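Local atomic coordinates of DNA polymerase (Bacillus phage phi29, PDB entry 2PY5), a protein that replicates the viral DNA by protein-primed, highly processive strand-displacement synthesis and proofreads it with a 3'-5' exonuclease. Residues Ser459-Gly464 with Tyr500-Tyr505; Tyr449-Tyr454 with Glu466-Ile471; Ile504-Val509 with Leu513-Pro518. The protein carries 2 engineered substitutions. All coordinates share one frame; numbering follows the deposited sequence. Where two conformers were deposited one is given.

Contact 1: residues Ser459-Gly464 with Tyr500-Tyr505; sequences SIHLTG and YIQDIY
With chi1 at -61°, His461 sets its ring carbon CG beside its own backbone N, and Gln502 places its CG likewise; the imidazole leans across to the strand of Tyr500 and Gln502, while the extended Gln502 chain delivers its amide to the ring from that strand. Tyr500 instead holds CG between the backbone N and the carbonyl carbon, turning a face of its ring to the imidazole.

The two rings form a T-shaped pair: the CE1 edge of His461 is directed at the face of Tyr500, with the planes at 87° and the centroids 5.2 Å apart. His461 CE1 stands 3.6 Å from Tyr500 CZ. Gln502 NE2 approaches His461 ND1 to 3.3 Å, the amide plane turned 42° from the imidazole. The hydroxyl of Tyr494 is hydrogen-bonded to both of these nitrogens, and its ring stacks on that of Tyr500.

All three touching residues are buried in the palm of this B-family polymerase. The strands themselves are well separated, His461 and Gln502 being 10.9 Å apart between CA atoms, and side chains span the gap between them. Tyr500 probably takes part in binding template-primer structures. Its phenol meets both the edge of His461 and the stacked ring of Tyr494, and the chemistry implies a tyrosine held by ring contacts, next to buried nitrogens that share one hydroxyl partner.

Contact 2: residues Tyr449-Tyr454 with Glu466-Ile471; sequences YDRIIY and EIPDVI
Arg451 meets the loop of Glu466 end-on, the outer edge of its guanidinium directed at a single backbone oxygen. NH1 and NH2 both donate to Glu466 O, NH2 from 2.9 Å and NH1 from 3.0 Å. The oxygen lies almost in the guanidinium plane, so the two N-H groups converge on it like a fork. Sharing one acceptor bends both bonds, with N-H...O angles of 143° at NH1 and 147° at NH2, and neither nitrogen lies exactly in the plane of the carbonyl. The Arg451 chain leaves the backbone toward the loop and bends at chi3 (60°); its NE is hydrogen-bonded to the carbonyl oxygen of Thr463. One flat cation thereby joins two backbone carbonyls.

The Pro468 ring lies obliquely to the guanidinium, its CG 3.6 Å from Arg451 NH1, a van der Waals contact beside the polar grip. Pro468 also rests on Leu462 and Phe248.

Arg451 stands just ahead of strand 452-456, which forms a beta hairpin with strand 459-463 and carries the start of the YCDTD motif at Tyr454. A classic beta bulge marks this pairing, Ile453 and Tyr454 both facing His461. The arginine reaches past the end of the hairpin to the segment that follows it. The loop makes a tight turn of its own just beyond, with Ile471 N hydrogen-bonded to Pro468 O at 3.2 Å. The Glu466 side chain is exposed and its carboxylate leads away from Arg451, leaving the backbone oxygen as the acceptor that the guanidinium uses.

Contact 3: residues Ile504-Val509 with Leu513-Pro518; sequences IYMKEV and LVEGSP. With EDO (1,2-ethanediol), chain Y.
Met506 CB and Leu513 CD1 meet at 3.8 Å at the apolar centre of this hairpin, the two side chains crossing at about a right angle. Bends at chi2 (-67°) and chi3 fold the thioether back over the partner strand, bringing Met506 CE to 3.6 Å from Val514 C. A second apolar patch forms where Pro518 lies over the Tyr505 ring: Pro518 CA sits 3.9 Å from the ring centroid, close to the normal, in a CH-pi contact. Val509 CG2 and Val514 CG2 make a smaller touch nearer the turn.

Backbone bonds hold the strands in antiparallel register. Lys507 and Val514 are a hydrogen-bonded pair, Lys507 N to Val514 O at 2.7 Å and Val514 N to Lys507 O at 2.8 Å. Gly516 N continues the pattern to Tyr505 O at 2.9 Å, though from above the carbonyl plane. Gly516 brings its backbone close against Met506 and Lys507.

Farther out, the extended Lys507 chain slants across the second strand, CE 3.4 Å from Glu515 O, and its amine forms a salt bridge with Asp520. The Glu515 carboxylate accepts a hydrogen bond from an ethanediol, OE2 to O1 at 2.7 Å; the diol, probably from the crystallisation liquor, also binds Lys525.

Strand 499-509 has strand 523-530 as another partner, and Met506 packs on Lys525. Tyr505 reaches Glu244 through its hydroxyl, and its ring meets Tyr521 edge-to-face, while Pro518 touches Thr488 of strand 483-489.

In the fold
Following the chain, 449-454 leads through a tight hairpin into 459-464, and contact 2 closes the first loop when 466-471 returns to the entry of strand 452-456. Contact 1 opens inside that loop and closes only at 500-505, so contacts 1 and 2 cross; they also touch directly. Contact 3 begins where contact 1 ends, sharing Ile504 and Tyr505, and closes a short hairpin with 513-518. Contacts 2 and 3 lie in series without touching. Together the three join the hairpin bearing the YCDTD motif and the outlying 499-515 hairpin, both of one antiparallel sheet, and hold the loop that follows the first hairpin against it.

Contact 1: residues Ser459-Gly464 with Tyr500-Tyr505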
loop_
_atom_site.group_PDB
_atom_site.type_symbol
_atom_site.label_atom_id
_atom_site.label_comp_id
_atom_site.label_asym_id
_atom_site.label_seq_id
_atom_site.Cartn_x
_atom_site.Cartn_y
_atom_site.Cartn_z
ATOM N N SER F 459 6.217 6.287 13.630
ATOM C CA SER F 459 7.043 5.712 14.673
ATOM C C SER F 459 8.297 6.521 14.869
ATOM O O SER F 459 8.863 7.048 13.924
ATOM C CB SER F 459 7.412 4.279 14.344
ATOM O OG SER F 459 6.252 3.483 14.175
ATOM N N ILE F 460 8.698 6.645 16.126
ATOM C CA ILE F 460 9.984 7.264 16.461
ATOM C C ILE F 460 10.799 6.299 17.325
ATOM O O ILE F 460 10.285 5.633 18.213
ATOM C CB ILE F 460 9.848 8.635 17.166
ATOM C CG1 ILE F 460 9.105 8.535 18.504
ATOM C CG2 ILE F 460 9.148 9.625 16.214
ATOM C CD1 ILE F 460 9.014 9.881 19.236
ATOM N N HIS F 461 12.088 6.227 17.029
ATOM C CA HIS F 461 13.014 5.334 17.713
ATOM C C HIS F 461 14.021 6.208 18.440
ATOM O O HIS F 461 14.636 7.078 17.809
ATOM C CB HIS F 461 13.776 4.474 16.702
ATOM C CG HIS F 461 12.915 3.574 15.864
ATOM N ND1 HIS F 461 13.362 2.350 15.412
ATOM C CD2 HIS F 461 11.662 3.722 15.370
ATOM C CE1 HIS F 461 12.419 1.782 14.686
ATOM N NE2 HIS F 461 11.373 2.590 14.642
ATOM N N LEU F 462 14.208 5.958 19.738
ATOM C CA LEU F 462 15.078 6.767 20.603
ATOM C C LEU F 462 16.159 5.904 21.239
ATOM O O LEU F 462 15.939 4.731 21.531
ATOM C CB LEU F 462 14.267 7.381 21.751
ATOM C CG LEU F 462 13.026 8.222 21.442
ATOM C CD1 LEU F 462 12.482 8.813 22.745
ATOM C CD2 LEU F 462 13.325 9.303 20.434
ATOM N N THR F 463 17.307 6.516 21.527
ATOM C CA THR F 463 18.268 5.901 22.439
ATOM C C THR F 463 17.706 5.929 23.873
ATOM O O THR F 463 16.834 6.740 24.200
ATOM C CB THR F 463 19.624 6.621 22.418
ATOM O OG1 THR F 463 19.444 7.990 22.793
ATOM C CG2 THR F 463 20.273 6.551 21.034
ATOM N N GLY F 464 18.182 5.029 24.727
ATOM C CA GLY F 464 17.707 4.964 26.110
ATOM C C GLY F 464 16.375 4.258 26.290
ATOM O O GLY F 464 15.651 4.009 25.324
ATOM N N TYR F 500 17.147 -1.622 9.102
ATOM C CA TYR F 500 17.699 -1.725 10.442
ATOM C C TYR F 500 17.399 -3.090 11.062
ATOM O O TYR F 500 16.548 -3.831 10.585
ATOM C CB TYR F 500 17.154 -0.602 11.344
ATOM C CG TYR F 500 15.682 -0.690 11.646
ATOM C CD1 TYR F 500 15.253 -1.381 12.751
ATOM C CD2 TYR F 500 14.728 -0.086 10.834
ATOM C CE1 TYR F 500 13.921 -1.476 13.067
ATOM C CE2 TYR F 500 13.375 -0.193 11.152
ATOM C CZ TYR F 500 13.002 -0.893 12.275
ATOM O OH TYR F 500 11.675 -1.041 12.663
ATOM N N ILE F 501 18.141 -3.404 12.119
ATOM C CA ILE F 501 17.895 -4.583 12.935
ATOM C C ILE F 501 17.834 -4.163 14.394
ATOM O O ILE F 501 18.441 -3.159 14.793
ATOM C CB ILE F 501 18.960 -5.700 12.743
ATOM C CG1 ILE F 501 20.388 -5.209 13.040
ATOM C CG2 ILE F 501 18.894 -6.256 11.325
ATOM C CD1 ILE F 501 21.475 -6.248 12.829
ATOM N N GLN F 502 17.083 -4.932 15.179
ATOM C CA GLN F 502 17.036 -4.753 16.633
ATOM C C GLN F 502 17.000 -6.085 17.342
ATOM O O GLN F 502 16.414 -7.045 16.840
ATOM C CB GLN F 502 15.776 -3.986 17.037
ATOM C CG GLN F 502 15.658 -2.587 16.432
ATOM C CD GLN F 502 14.306 -1.967 16.658
ATOM O OE1 GLN F 502 13.303 -2.669 16.815
ATOM N NE2 GLN F 502 14.257 -0.634 16.629
ATOM N N ASP F 503 17.639 -6.136 18.518
ATOM C CA ASP F 503 17.500 -7.238 19.489
ATOM C C ASP F 503 16.508 -6.718 20.537
ATOM O O ASP F 503 16.860 -5.897 21.388
ATOM C CB ASP F 503 18.824 -7.564 20.184
ATOM C CG ASP F 503 19.666 -8.612 19.449
ATOM O OD1 ASP F 503 19.195 -9.221 18.474
ATOM O OD2 ASP F 503 20.804 -8.847 19.906
ATOM N N ILE F 504 15.263 -7.161 20.441
ATOM C CA ILE F 504 14.162 -6.590 21.240
ATOM C C ILE F 504 13.916 -7.421 22.503
ATOM O O ILE F 504 13.823 -8.634 22.443
ATOM C CB ILE F 504 12.867 -6.505 20.399
ATOM C CG1 ILE F 504 13.070 -5.559 19.210
ATOM C CG2 ILE F 504 11.684 -6.074 21.262
ATOM C CD1 ILE F 504 11.874 -5.503 18.229
ATOM N N TYR F 505 13.790 -6.743 23.648
ATOM C CA TYR F 505 13.449 -7.375 24.906
ATOM C C TYR F 505 12.045 -7.970 24.863
ATOM O O TYR F 505 11.096 -7.278 24.507
ATOM C CB TYR F 505 13.511 -6.350 26.031
ATOM C CG TYR F 505 14.897 -5.924 26.470
ATOM C CD1 TYR F 505 15.302 -4.599 26.346
ATOM C CD2 TYR F 505 15.766 -6.822 27.078
ATOM C CE1 TYR F 505 16.555 -4.186 26.780
ATOM C CE2 TYR F 505 17.019 -6.425 27.517
ATOM C CZ TYR F 505 17.406 -5.105 27.365
ATOM O OH TYR F 505 18.649 -4.710 27.815
#

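Contact 2: residues Tyr449-Tyr454 with Glu466-Ile471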
loop_
_atom_site.group_PDB
_atom_site.type_symbol
_atom_site.label_atom_id
_atom_site.label_comp_id
_atom_site.label_asym_id
_atom_site.label_seq_id
_atom_site.Cartn_x
_atom_site.Cartn_y
_atom_site.Cartn_z
ATOM N N TYR F 449 14.891 15.503 20.350
ATOM C CA TYR F 449 16.041 15.609 19.456
ATOM C C TYR F 449 17.328 15.008 20.005
ATOM O O TYR F 449 18.108 14.434 19.244
ATOM C CB TYR F 449 16.284 17.069 19.056
ATOM C CG TYR F 449 17.372 17.230 18.019
ATOM C CD1 TYR F 449 17.123 16.956 16.677
ATOM C CD2 TYR F 449 18.645 17.636 18.382
ATOM C CE1 TYR F 449 18.112 17.088 15.715
ATOM C CE2 TYR F 449 19.647 17.787 17.421
ATOM C CZ TYR F 449 19.371 17.502 16.091
ATOM O OH TYR F 449 20.355 17.640 15.132
ATOM N N ASP F 450 17.554 15.140 21.315
ATOM C CA ASP F 450 18.787 14.630 21.936
ATOM C C ASP F 450 18.928 13.101 21.912
ATOM O O ASP F 450 20.019 12.579 22.129
ATOM C CB ASP F 450 18.953 15.166 23.372
ATOM C CG ASP F 450 17.774 14.821 24.302
ATOM O OD1 ASP F 450 17.840 15.213 25.490
ATOM O OD2 ASP F 450 16.791 14.194 23.883
ATOM N N ARG F 451 17.817 12.409 21.646
ATOM C CA ARG F 451 17.770 10.944 21.673
ATOM C C ARG F 451 17.269 10.332 20.366
ATOM O O ARG F 451 17.250 9.127 20.234
ATOM C CB ARG F 451 16.876 10.496 22.833
ATOM C CG ARG F 451 17.454 10.834 24.211
ATOM C CD ARG F 451 16.435 10.563 25.312
ATOM N NE ARG F 451 16.022 9.158 25.345
ATOM C CZ ARG F 451 15.111 8.651 26.173
ATOM N NH1 ARG F 451 14.494 9.434 27.052
ATOM N NH2 ARG F 451 14.813 7.359 26.114
ATOM N N ILE F 452 16.874 11.160 19.400
ATOM C CA ILE F 452 16.229 10.647 18.192
ATOM C C ILE F 452 17.207 9.913 17.274
ATOM O O ILE F 452 18.250 10.451 16.886
ATOM C CB ILE F 452 15.474 11.752 17.412
ATOM C CG1 ILE F 452 14.588 11.147 16.326
ATOM C CG2 ILE F 452 16.461 12.792 16.798
ATOM C CD1 ILE F 452 13.415 10.305 16.849
ATOM N N ILE F 453 16.849 8.671 16.949
ATOM C CA ILE F 453 17.601 7.850 16.008
ATOM C C ILE F 453 16.966 7.872 14.620
ATOM O O ILE F 453 17.651 8.102 13.613
ATOM C CB ILE F 453 17.653 6.362 16.458
ATOM C CG1 ILE F 453 18.268 6.204 17.844
ATOM C CG2 ILE F 453 18.458 5.514 15.437
ATOM C CD1 ILE F 453 17.986 4.800 18.477
ATOM N N TYR F 454 15.652 7.631 14.576
ATOM C CA TYR F 454 14.983 7.229 13.340
ATOM C C TYR F 454 13.496 7.486 13.441
ATOM O O TYR F 454 12.918 7.279 14.497
ATOM C CB TYR F 454 15.235 5.727 13.142
ATOM C CG TYR F 454 14.586 5.077 11.947
ATOM C CD1 TYR F 454 15.025 5.337 10.667
ATOM C CD2 TYR F 454 13.504 4.213 12.094
ATOM C CE1 TYR F 454 14.429 4.748 9.557
ATOM C CE2 TYR F 454 12.924 3.600 10.993
ATOM C CZ TYR F 454 13.374 3.868 9.736
ATOM O OH TYR F 454 12.785 3.284 8.623
ATOM N N GLU F 466 13.975 5.065 29.090
ATOM C CA GLU F 466 12.968 5.805 29.859
ATOM C C GLU F 466 12.134 6.712 28.968
ATOM O O GLU F 466 12.649 7.336 28.046
ATOM C CB GLU F 466 13.631 6.633 30.959
ATOM C CG GLU F 466 14.460 5.812 31.946
ATOM C CD GLU F 466 13.635 4.847 32.804
ATOM O OE1 GLU F 466 14.249 3.997 33.489
ATOM O OE2 GLU F 466 12.386 4.925 32.807
ATOM N N ILE F 467 10.835 6.776 29.236
ATOM C CA ILE F 467 9.963 7.647 28.459
ATOM C C ILE F 467 10.411 9.107 28.660
ATOM O O ILE F 467 10.539 9.562 29.802
ATOM C CB ILE F 467 8.490 7.483 28.860
ATOM C CG1 ILE F 467 8.006 6.064 28.517
ATOM C CG2 ILE F 467 7.627 8.504 28.120
ATOM C CD1 ILE F 467 6.677 5.694 29.144
ATOM N N PRO F 468 10.689 9.830 27.549
ATOM C CA PRO F 468 11.034 11.244 27.709
ATOM C C PRO F 468 9.926 12.047 28.408
ATOM O O PRO F 468 8.749 11.894 28.078
ATOM C CB PRO F 468 11.226 11.735 26.272
ATOM C CG PRO F 468 11.468 10.519 25.466
ATOM C CD PRO F 468 10.739 9.400 26.135
ATOM N N ASP F 469 10.320 12.883 29.364
ATOM C CA ASP F 469 9.377 13.730 30.097
ATOM C C ASP F 469 8.503 14.550 29.148
ATOM O O ASP F 469 7.302 14.725 29.390
ATOM C CB ASP F 469 10.130 14.684 31.037
ATOM C CG ASP F 469 10.706 13.991 32.263
ATOM O OD1 ASP F 469 10.432 12.792 32.488
ATOM O OD2 ASP F 469 11.448 14.658 33.019
ATOM N N VAL F 470 9.104 15.041 28.061
ATOM C CA VAL F 470 8.414 15.961 27.154
ATOM C C VAL F 470 7.226 15.321 26.413
ATOM O O VAL F 470 6.321 16.040 25.967
ATOM C CB VAL F 470 9.399 16.603 26.142
ATOM C CG1 VAL F 470 8.668 17.533 25.191
ATOM C CG2 VAL F 470 10.475 17.378 26.873
ATOM N N ILE F 471 7.218 13.986 26.286
ATOM C CA ILE F 471 6.095 13.284 25.626
ATOM C C ILE F 471 5.253 12.410 26.561
ATOM O O ILE F 471 4.302 11.781 26.116
ATOM C CB ILE F 471 6.553 12.435 24.373
ATOM C CG1 ILE F 471 7.353 11.195 24.769
ATOM C CG2 ILE F 471 7.347 13.290 23.398
ATOM C CD1 ILE F 471 7.664 10.283 23.580
#

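Contact 3: residues Ile504-Val509 with Leu513-Pro518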
loop_
_atom_site.group_PDB
_atom_site.type_symbol
_atom_site.label_atom_id
_atom_site.label_comp_id
_atom_site.label_asym_id
_atom_site.label_seq_id
_atom_site.Cartn_x
_atom_site.Cartn_y
_atom_site.Cartn_z
ATOM N N ILE F 504 15.263 -7.161 20.441
ATOM C CA ILE F 504 14.162 -6.590 21.240
ATOM C C ILE F 504 13.916 -7.421 22.503
ATOM O O ILE F 504 13.823 -8.634 22.443
ATOM C CB ILE F 504 12.867 -6.505 20.399
ATOM C CG1 ILE F 504 13.070 -5.559 19.210
ATOM C CG2 ILE F 504 11.684 -6.074 21.262
ATOM C CD1 ILE F 504 11.874 -5.503 18.229
ATOM N N TYR F 505 13.790 -6.743 23.648
ATOM C CA TYR F 505 13.449 -7.375 24.906
ATOM C C TYR F 505 12.045 -7.970 24.863
ATOM O O TYR F 505 11.096 -7.278 24.507
ATOM C CB TYR F 505 13.511 -6.350 26.031
ATOM C CG TYR F 505 14.897 -5.924 26.470
ATOM C CD1 TYR F 505 15.302 -4.599 26.346
ATOM C CD2 TYR F 505 15.766 -6.822 27.078
ATOM C CE1 TYR F 505 16.555 -4.186 26.780
ATOM C CE2 TYR F 505 17.019 -6.425 27.517
ATOM C CZ TYR F 505 17.406 -5.105 27.365
ATOM O OH TYR F 505 18.649 -4.710 27.815
ATOM N N MET F 506 11.949 -9.258 25.187
ATOM C CA MET F 506 10.684 -9.983 25.208
ATOM C C MET F 506 10.539 -10.717 26.532
ATOM O O MET F 506 11.523 -11.048 27.188
ATOM C CB MET F 506 10.620 -11.009 24.077
ATOM C CG MET F 506 10.837 -10.449 22.694
ATOM S SD MET F 506 9.539 -9.347 22.108
ATOM C CE MET F 506 8.234 -10.508 21.670
ATOM N N LYS F 507 9.297 -10.998 26.907
ATOM C CA LYS F 507 9.016 -11.751 28.109
ATOM C C LYS F 507 7.938 -12.794 27.832
ATOM O O LYS F 507 7.038 -12.562 27.020
ATOM C CB LYS F 507 8.590 -10.826 29.248
ATOM C CG LYS F 507 7.388 -9.963 28.972
ATOM C CD LYS F 507 6.975 -9.251 30.238
ATOM C CE LYS F 507 6.032 -8.131 29.960
ATOM N NZ LYS F 507 5.529 -7.527 31.217
ATOM N N GLU F 508 8.052 -13.927 28.512
ATOM C CA GLU F 508 7.106 -15.022 28.382
ATOM C C GLU F 508 5.919 -14.745 29.302
ATOM O O GLU F 508 6.104 -14.611 30.509
ATOM C CB GLU F 508 7.780 -16.341 28.784
ATOM C CG GLU F 508 7.048 -17.604 28.332
ATOM C CD GLU F 508 7.559 -18.141 27.001
ATOM O OE1 GLU F 508 7.736 -17.334 26.062
ATOM O OE2 GLU F 508 7.783 -19.368 26.895
ATOM N N VAL F 509 4.720 -14.644 28.729
ATOM C CA VAL F 509 3.480 -14.496 29.503
ATOM C C VAL F 509 2.433 -15.495 29.002
ATOM O O VAL F 509 2.083 -15.488 27.821
ATOM C CB VAL F 509 2.906 -13.071 29.405
ATOM C CG1 VAL F 509 1.614 -12.958 30.213
ATOM C CG2 VAL F 509 3.923 -12.048 29.881
ATOM N N LEU F 513 5.408 -15.319 23.972
ATOM C CA LEU F 513 6.375 -14.226 24.044
ATOM C C LEU F 513 5.696 -12.920 23.677
ATOM O O LEU F 513 5.075 -12.809 22.616
ATOM C CB LEU F 513 7.552 -14.451 23.086
ATOM C CG LEU F 513 8.903 -15.032 23.506
ATOM C CD1 LEU F 513 9.951 -14.410 22.584
ATOM C CD2 LEU F 513 9.260 -14.799 24.967
ATOM N N VAL F 514 5.838 -11.922 24.544
ATOM C CA VAL F 514 5.348 -10.581 24.271
ATOM C C VAL F 514 6.446 -9.579 24.601
ATOM O O VAL F 514 7.458 -9.947 25.201
ATOM C CB VAL F 514 4.097 -10.259 25.092
ATOM C CG1 VAL F 514 2.975 -11.264 24.761
ATOM C CG2 VAL F 514 4.420 -10.261 26.585
ATOM N N GLU F 515 6.243 -8.328 24.220
ATOM C CA GLU F 515 7.243 -7.281 24.441
ATOM C C GLU F 515 7.532 -7.118 25.927
ATOM O O GLU F 515 6.621 -7.110 26.756
ATOM C CB GLU F 515 6.822 -5.943 23.813
ATOM C CG GLU F 515 6.992 -5.898 22.313
ATOM C CD GLU F 515 5.918 -6.653 21.549
ATOM O OE1 GLU F 515 4.855 -6.957 22.121
ATOM O OE2 GLU F 515 6.138 -6.926 20.355
ATOM N N GLY F 516 8.817 -7.042 26.251
ATOM C CA GLY F 516 9.287 -6.896 27.614
ATOM C C GLY F 516 10.097 -5.630 27.772
ATOM O O GLY F 516 10.045 -4.730 26.947
ATOM N N SER F 517 10.857 -5.583 28.854
ATOM C CA SER F 517 11.644 -4.407 29.211
ATOM C C SER F 517 12.980 -4.860 29.786
ATOM O O SER F 517 13.146 -6.030 30.140
ATOM C CB SER F 517 10.880 -3.561 30.233
ATOM O OG SER F 517 10.773 -4.204 31.474
ATOM N N PRO F 518 13.945 -3.930 29.896
ATOM C CA PRO F 518 15.243 -4.278 30.471
ATOM C C PRO F 518 15.167 -4.903 31.866
ATOM O O PRO F 518 16.037 -5.703 32.212
ATOM C CB PRO F 518 15.970 -2.928 30.537
ATOM C CG PRO F 518 15.313 -2.084 29.534
ATOM C CD PRO F 518 13.892 -2.515 29.490
HETATM C C1 EDO Y . 7.653 -5.017 18.390
HETATM O O1 EDO Y . 8.341 -6.139 18.959
HETATM C C2 EDO Y . 8.271 -4.643 17.046
HETATM O O2 EDO Y . 8.321 -5.769 16.154
HETATM O O HOH W 1 10.162 -4.574 24.138
HETATM O O HOH W 2 7.651 -5.062 30.328
#